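N-alpha-acetyltransferase 35, NatC auxiliary subunit (Saccharomyces cerevisiae, PDB 6YGA) serves as a subunit of the NatC N-terminal acetyltransferase, which acetylates the N-terminal methionine of L-A virus Gag, and has a role in L-A and M virus propagation. Local coordinates at residues B[113-118]-B[182-187]; B[163-168]-B[343-348]. One frame throughout, in Å; residues are numbered along the deposited sequence.

In the fold
Helix 142-167 relates the two contacts: its C-terminal part runs into segment 163-168 of contact 2, while its side facing Val114 backs the first loop of contact 1. Their centres are 22 Å apart, and their segments alternate along the chain. Contact 1 joins two loops of the Mak10 region, farther from the middle of the chain, and all three touching residues are buried. Contact 2 lies nearer the middle, links that region to the TPR-like one, and is only partly buried, with Ala168 exposed. Both are apolar and centre on one leucine whose two methyls do the touching, but contact 1 meets selenium and an aromatic ring, contact 2 only aliphatic methyls.

Contact 1 of 2, residues B[113-118]-B[182-187]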
loop_
_atom_site.group_PDB
_atom_site.type_symbol
_atom_site.label_atom_id
_atom_site.label_comp_id
_atom_site.label_asym_id
_atom_site.label_seq_id
_atom_site.Cartn_x
_atom_site.Cartn_y
_atom_site.Cartn_z
ATOM N N THR B 113 -2.219 12.716 15.536
ATOM C CA THR B 113 -0.862 12.678 16.071
ATOM C C THR B 113 -0.318 14.085 16.293
ATOM O O THR B 113 -0.508 14.662 17.370
ATOM C CB THR B 113 0.067 11.884 15.142
ATOM O OG1 THR B 113 0.081 12.476 13.838
ATOM C CG2 THR B 113 -0.398 10.439 15.030
ATOM N N VAL B 114 0.349 14.653 15.285
ATOM C CA VAL B 114 0.992 15.956 15.458
ATOM C C VAL B 114 -0.043 17.048 15.711
ATOM O O VAL B 114 0.172 17.945 16.537
ATOM C CB VAL B 114 1.872 16.277 14.236
ATOM C CG1 VAL B 114 2.493 17.663 14.363
ATOM C CG2 VAL B 114 2.955 15.219 14.075
ATOM N N LEU B 115 -1.180 16.990 15.017
ATOM C CA LEU B 115 -2.197 18.026 15.137
ATOM C C LEU B 115 -3.086 17.865 16.363
ATOM O O LEU B 115 -3.834 18.793 16.683
ATOM C CB LEU B 115 -3.065 18.064 13.875
ATOM C CG LEU B 115 -2.369 18.522 12.594
ATOM C CD1 LEU B 115 -3.375 18.651 11.462
ATOM C CD2 LEU B 115 -1.639 19.835 12.824
ATOM N N SER B 116 -3.037 16.719 17.049
ATOM C CA SER B 116 -3.776 16.571 18.298
ATOM C C SER B 116 -3.239 17.484 19.393
ATOM O O SER B 116 -3.977 17.820 20.326
ATOM C CB SER B 116 -3.733 15.113 18.763
ATOM O OG SER B 116 -2.406 14.695 19.036
ATOM N N CYS B 117 -1.979 17.899 19.296
ATOM C CA CYS B 117 -1.402 18.801 20.284
ATOM C C CYS B 117 -1.986 20.203 20.131
ATOM O O CYS B 117 -2.025 20.752 19.026
ATOM C CB CYS B 117 0.119 18.839 20.129
ATOM S SG CYS B 117 0.988 19.999 21.214
ATOM N N ARG B 118 -2.428 20.788 21.246
ATOM C CA ARG B 118 -2.984 22.137 21.194
ATOM C C ARG B 118 -1.922 23.192 20.914
ATOM O O ARG B 118 -2.258 24.279 20.434
ATOM C CB ARG B 118 -3.713 22.459 22.500
ATOM C CG ARG B 118 -4.922 21.578 22.756
ATOM C CD ARG B 118 -5.964 21.756 21.669
ATOM N NE ARG B 118 -6.472 23.124 21.632
ATOM C CZ ARG B 118 -7.475 23.567 22.382
ATOM N NH1 ARG B 118 -8.084 22.749 23.230
ATOM N NH2 ARG B 118 -7.874 24.827 22.282
HETATM N N MSE B 182 -5.800 19.383 7.551
HETATM C CA MSE B 182 -7.013 20.143 7.861
HETATM C C MSE B 182 -6.988 21.588 7.367
HETATM O O MSE B 182 -7.353 22.508 8.098
HETATM C CB MSE B 182 -7.267 20.116 9.367
HETATM C CG MSE B 182 -7.533 18.721 9.892
HETATM SE SE MSE B 182 -7.605 18.632 11.830
HETATM C CE MSE B 182 -9.475 18.123 12.024
ATOM N N GLY B 183 -6.553 21.779 6.125
ATOM C CA GLY B 183 -6.591 23.089 5.508
ATOM C C GLY B 183 -5.531 24.067 5.957
ATOM O O GLY B 183 -5.691 25.272 5.745
ATOM N N PHE B 184 -4.447 23.593 6.562
ATOM C CA PHE B 184 -3.373 24.479 7.001
ATOM C C PHE B 184 -2.466 24.830 5.825
ATOM O O PHE B 184 -1.920 23.941 5.163
ATOM C CB PHE B 184 -2.563 23.832 8.123
ATOM C CG PHE B 184 -3.085 24.136 9.498
ATOM C CD1 PHE B 184 -3.095 25.435 9.975
ATOM C CD2 PHE B 184 -3.555 23.123 10.316
ATOM C CE1 PHE B 184 -3.575 25.719 11.239
ATOM C CE2 PHE B 184 -4.033 23.400 11.580
ATOM C CZ PHE B 184 -4.041 24.698 12.044
ATOM N N ASN B 185 -2.305 26.128 5.572
ATOM C CA ASN B 185 -1.382 26.640 4.564
ATOM C C ASN B 185 -0.652 27.823 5.186
ATOM O O ASN B 185 -1.269 28.856 5.465
ATOM C CB ASN B 185 -2.123 27.054 3.288
ATOM C CG ASN B 185 -1.186 27.317 2.118
ATOM O OD1 ASN B 185 0.022 27.479 2.292
ATOM N ND2 ASN B 185 -1.748 27.364 0.912
ATOM N N THR B 186 0.654 27.670 5.408
ATOM C CA THR B 186 1.462 28.687 6.072
ATOM C C THR B 186 2.156 29.629 5.095
ATOM O O THR B 186 2.821 30.571 5.539
ATOM C CB THR B 186 2.505 28.024 6.982
ATOM O OG1 THR B 186 3.235 27.035 6.246
ATOM C CG2 THR B 186 1.826 27.369 8.181
ATOM N N PHE B 187 2.005 29.403 3.790
ATOM C CA PHE B 187 2.602 30.234 2.737
ATOM C C PHE B 187 4.107 30.314 3.004
ATOM O O PHE B 187 4.740 29.277 3.244
ATOM C CB PHE B 187 1.886 31.582 2.666
ATOM C CG PHE B 187 0.386 31.490 2.754
ATOM C CD1 PHE B 187 -0.373 31.129 1.652
ATOM C CD2 PHE B 187 -0.268 31.790 3.939
ATOM C CE1 PHE B 187 -1.758 31.051 1.736
ATOM C CE2 PHE B 187 -1.649 31.716 4.031
ATOM C CZ PHE B 187 -2.395 31.346 2.929
#
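Leu115 bridges the two loops by sending one methyl to each of two residues of 182-187. CD1 approaches the selenium of Met182, a selenomethionine, with Leu115 CD1 to Met182 SE at 4.2 Å, whereas the terminal CE of Met182 leads away from the leucine. The other branch reaches the Phe184 ring obliquely, Leu115 CD2 lying 4.5 Å from Phe184 CE2. Both contacts are purely apolar, and the backbones stay well apart, with Leu115 CA and Met182 CA at 9.0 Å. Leu115 holds CG opposite its own carbonyl carbon (chi1 -67°), which directs the fork across the gap.

Behind these side chains, each loop is shaped by local polar bonds. In 113-118 the carbonyl of Thr113 takes two donors from the same face of its plane, Ser116 OG at 2.5 Å from Thr113 O and Ser116 N at 3.3 Å from it, folding the turn that carries Leu115. In 182-187 an Asx turn follows the ring: Phe187 N donates to Asn185 OD1 at 3.1 Å, with an N-H...O angle of 157°. Arg281 supports the second loop twice, through a hydrogen bond from NH1 to the carbonyl of Met182 and a cation-pi contact with Phe184. This ties the selenomethionine backbone and the neighbouring ring to one side chain.

Cys117 stands at the N-cap of helix 118-129, so the loop bearing Leu115 runs straight into that helix. Leu124 of this helix touches both Leu115 and Phe184, and Val128 adds to the cover of the ring. Val114 meets Trp103 of helix 85-104 as well as Val155 and Thr159 of helix 142-167, so the first loop lies against these two helices, and helix 118-129 covers both loops where they meet.

Contact 2 of 2, residues B[163-168]-B[343-348]; sequences QKLLSA and FPLFFI
Leu345 reaches from helix 337-347 to the C-terminal part of helix 142-167 and the residue that follows, Ala168; its side chain closes on 163-168 step by step, the contact itself being made by its two methyls. CB points toward 163-168 but remains 5.7 Å from Ala168 CB, so it serves mainly as a stalk. CG comes closer, 4.3 Å from Ala168 CB. At the fork the two methyls part company: CD2 packs on the alanine, with Leu345 CD2 to Ala168 CB at 3.6 Å, and CD1 touches two partners at once. CD1 of Leu345 lies 3.9 Å from Ala168 CB and 4.0 Å from Leu165 CD2, so this methyl links the alanine to the leucine one turn earlier. The Leu165 and Leu345 side chains cross obliquely, and their contact is made through single methyls.

Leu345 places CG beside its backbone N and opposite its carbonyl carbon (chi1 -60°), with an extended second torsion (chi2 174°), and this conformation carries the fork outward to the alanine. Leu165 adopts a similar shape, and its CD2 supplies the meeting methyl. Backbone bonds span the turn that carries Leu345: Phe347 N to Phe343 O at 2.7 Å, and Ile348 N to Pro344 O at 2.8 Å. The helix is kinked at Pro344, whose N makes no bond to the preceding turn.

Leu237 of helix 235-238 touches both leucines, while Ile338 and Ile341, of the same helix as Leu345, also touch Leu165. Phe343 and Phe346 pack instead on Ile310 and Leu311 of helix 298-311. The contact is a small aliphatic junction between a helix and the end region of another, in a mainly helical part of the fold, joining the Mak10 region to the TPR-like one.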
loop_
_atom_site.group_PDB
_atom_site.type_symbol
_atom_site.label_atom_id
_atom_site.label_comp_id
_atom_site.label_asym_id
_atom_site.label_seq_id
_atom_site.Cartn_x
_atom_site.Cartn_y
_atom_site.Cartn_z
ATOM N N GLN B 163 5.520 17.550 3.779
ATOM C CA GLN B 163 4.612 17.996 2.729
ATOM C C GLN B 163 5.343 18.169 1.404
ATOM O O GLN B 163 4.816 17.809 0.346
ATOM C CB GLN B 163 3.937 19.302 3.141
ATOM C CG GLN B 163 2.733 19.671 2.300
ATOM C CD GLN B 163 2.167 21.020 2.680
ATOM O OE1 GLN B 163 2.911 21.954 2.978
ATOM N NE2 GLN B 163 0.845 21.129 2.682
ATOM N N LYS B 164 6.560 18.719 1.441
ATOM C CA LYS B 164 7.343 18.854 0.218
ATOM C C LYS B 164 7.700 17.490 -0.354
ATOM O O LYS B 164 7.683 17.297 -1.576
ATOM C CB LYS B 164 8.612 19.665 0.482
ATOM C CG LYS B 164 8.371 21.050 1.058
ATOM C CD LYS B 164 9.646 21.879 1.037
ATOM C CE LYS B 164 9.437 23.238 1.685
ATOM N NZ LYS B 164 10.583 24.152 1.416
ATOM N N LEU B 165 8.033 16.533 0.518
ATOM C CA LEU B 165 8.360 15.186 0.061
ATOM C C LEU B 165 7.177 14.541 -0.649
ATOM O O LEU B 165 7.343 13.914 -1.702
ATOM C CB LEU B 165 8.801 14.323 1.244
ATOM C CG LEU B 165 10.117 14.684 1.933
ATOM C CD1 LEU B 165 10.387 13.747 3.099
ATOM C CD2 LEU B 165 11.252 14.628 0.936
ATOM N N LEU B 166 5.971 14.688 -0.088
ATOM C CA LEU B 166 4.788 14.099 -0.706
ATOM C C LEU B 166 4.413 14.803 -2.003
ATOM O O LEU B 166 3.805 14.183 -2.883
ATOM C CB LEU B 166 3.611 14.130 0.268
ATOM C CG LEU B 166 3.691 13.141 1.431
ATOM C CD1 LEU B 166 2.483 13.280 2.340
ATOM C CD2 LEU B 166 3.810 11.718 0.906
ATOM N N SER B 167 4.760 16.085 -2.144
ATOM C CA SER B 167 4.403 16.810 -3.359
ATOM C C SER B 167 5.096 16.245 -4.590
ATOM O O SER B 167 4.615 16.453 -5.709
ATOM C CB SER B 167 4.737 18.296 -3.209
ATOM O OG SER B 167 6.133 18.497 -3.069
ATOM N N ALA B 168 6.208 15.533 -4.412
ATOM C CA ALA B 168 6.911 14.947 -5.546
ATOM C C ALA B 168 6.177 13.752 -6.145
ATOM O O ALA B 168 6.545 13.308 -7.237
ATOM C CB ALA B 168 8.319 14.530 -5.126
ATOM N N PHE B 343 14.728 8.181 -1.458
ATOM C CA PHE B 343 15.589 7.522 -2.437
ATOM C C PHE B 343 15.348 7.999 -3.867
ATOM O O PHE B 343 16.318 8.428 -4.515
ATOM C CB PHE B 343 15.447 6.001 -2.306
ATOM C CG PHE B 343 15.929 5.249 -3.508
ATOM C CD1 PHE B 343 17.285 5.143 -3.786
ATOM C CD2 PHE B 343 15.027 4.647 -4.363
ATOM C CE1 PHE B 343 17.722 4.454 -4.897
ATOM C CE2 PHE B 343 15.457 3.955 -5.475
ATOM C CZ PHE B 343 16.806 3.857 -5.743
ATOM N N PRO B 344 14.125 7.983 -4.419
ATOM C CA PRO B 344 13.981 8.460 -5.806
ATOM C C PRO B 344 14.333 9.927 -5.978
ATOM O O PRO B 344 14.878 10.301 -7.024
ATOM C CB PRO B 344 12.505 8.178 -6.123
ATOM C CG PRO B 344 12.112 7.108 -5.169
ATOM C CD PRO B 344 12.845 7.457 -3.911
ATOM N N LEU B 345 14.052 10.770 -4.981
ATOM C CA LEU B 345 14.418 12.181 -5.085
ATOM C C LEU B 345 15.923 12.378 -4.954
ATOM O O LEU B 345 16.490 13.262 -5.606
ATOM C CB LEU B 345 13.681 12.992 -4.021
ATOM C CG LEU B 345 12.159 12.928 -4.130
ATOM C CD1 LEU B 345 11.495 13.643 -2.962
ATOM C CD2 LEU B 345 11.721 13.524 -5.456
ATOM N N PHE B 346 16.575 11.571 -4.117
ATOM C CA PHE B 346 18.027 11.602 -3.990
ATOM C C PHE B 346 18.711 10.967 -5.195
ATOM O O PHE B 346 19.811 11.384 -5.572
ATOM C CB PHE B 346 18.437 10.883 -2.703
ATOM C CG PHE B 346 19.906 10.956 -2.397
ATOM C CD1 PHE B 346 20.426 12.039 -1.712
ATOM C CD2 PHE B 346 20.759 9.932 -2.771
ATOM C CE1 PHE B 346 21.772 12.111 -1.421
ATOM C CE2 PHE B 346 22.108 9.996 -2.482
ATOM C CZ PHE B 346 22.615 11.090 -1.805
ATOM N N PHE B 347 18.071 9.971 -5.808
ATOM C CA PHE B 347 18.657 9.261 -6.940
ATOM C C PHE B 347 18.450 10.026 -8.243
ATOM O O PHE B 347 19.375 10.132 -9.056
ATOM C CB PHE B 347 18.050 7.858 -7.025
ATOM C CG PHE B 347 18.747 6.941 -7.985
ATOM C CD1 PHE B 347 20.025 6.477 -7.721
ATOM C CD2 PHE B 347 18.108 6.513 -9.137
ATOM C CE1 PHE B 347 20.663 5.621 -8.605
ATOM C CE2 PHE B 347 18.739 5.657 -10.020
ATOM C CZ PHE B 347 20.017 5.211 -9.752
ATOM N N ILE B 348 17.252 10.564 -8.450
ATOM C CA ILE B 348 16.903 11.339 -9.635
ATOM C C ILE B 348 16.752 12.784 -9.184
ATOM O O ILE B 348 15.782 13.126 -8.495
ATOM C CB ILE B 348 15.618 10.818 -10.290
ATOM C CG1 ILE B 348 15.740 9.317 -10.558
ATOM C CG2 ILE B 348 15.314 11.580 -11.568
ATOM C CD1 ILE B 348 14.479 8.685 -11.101
#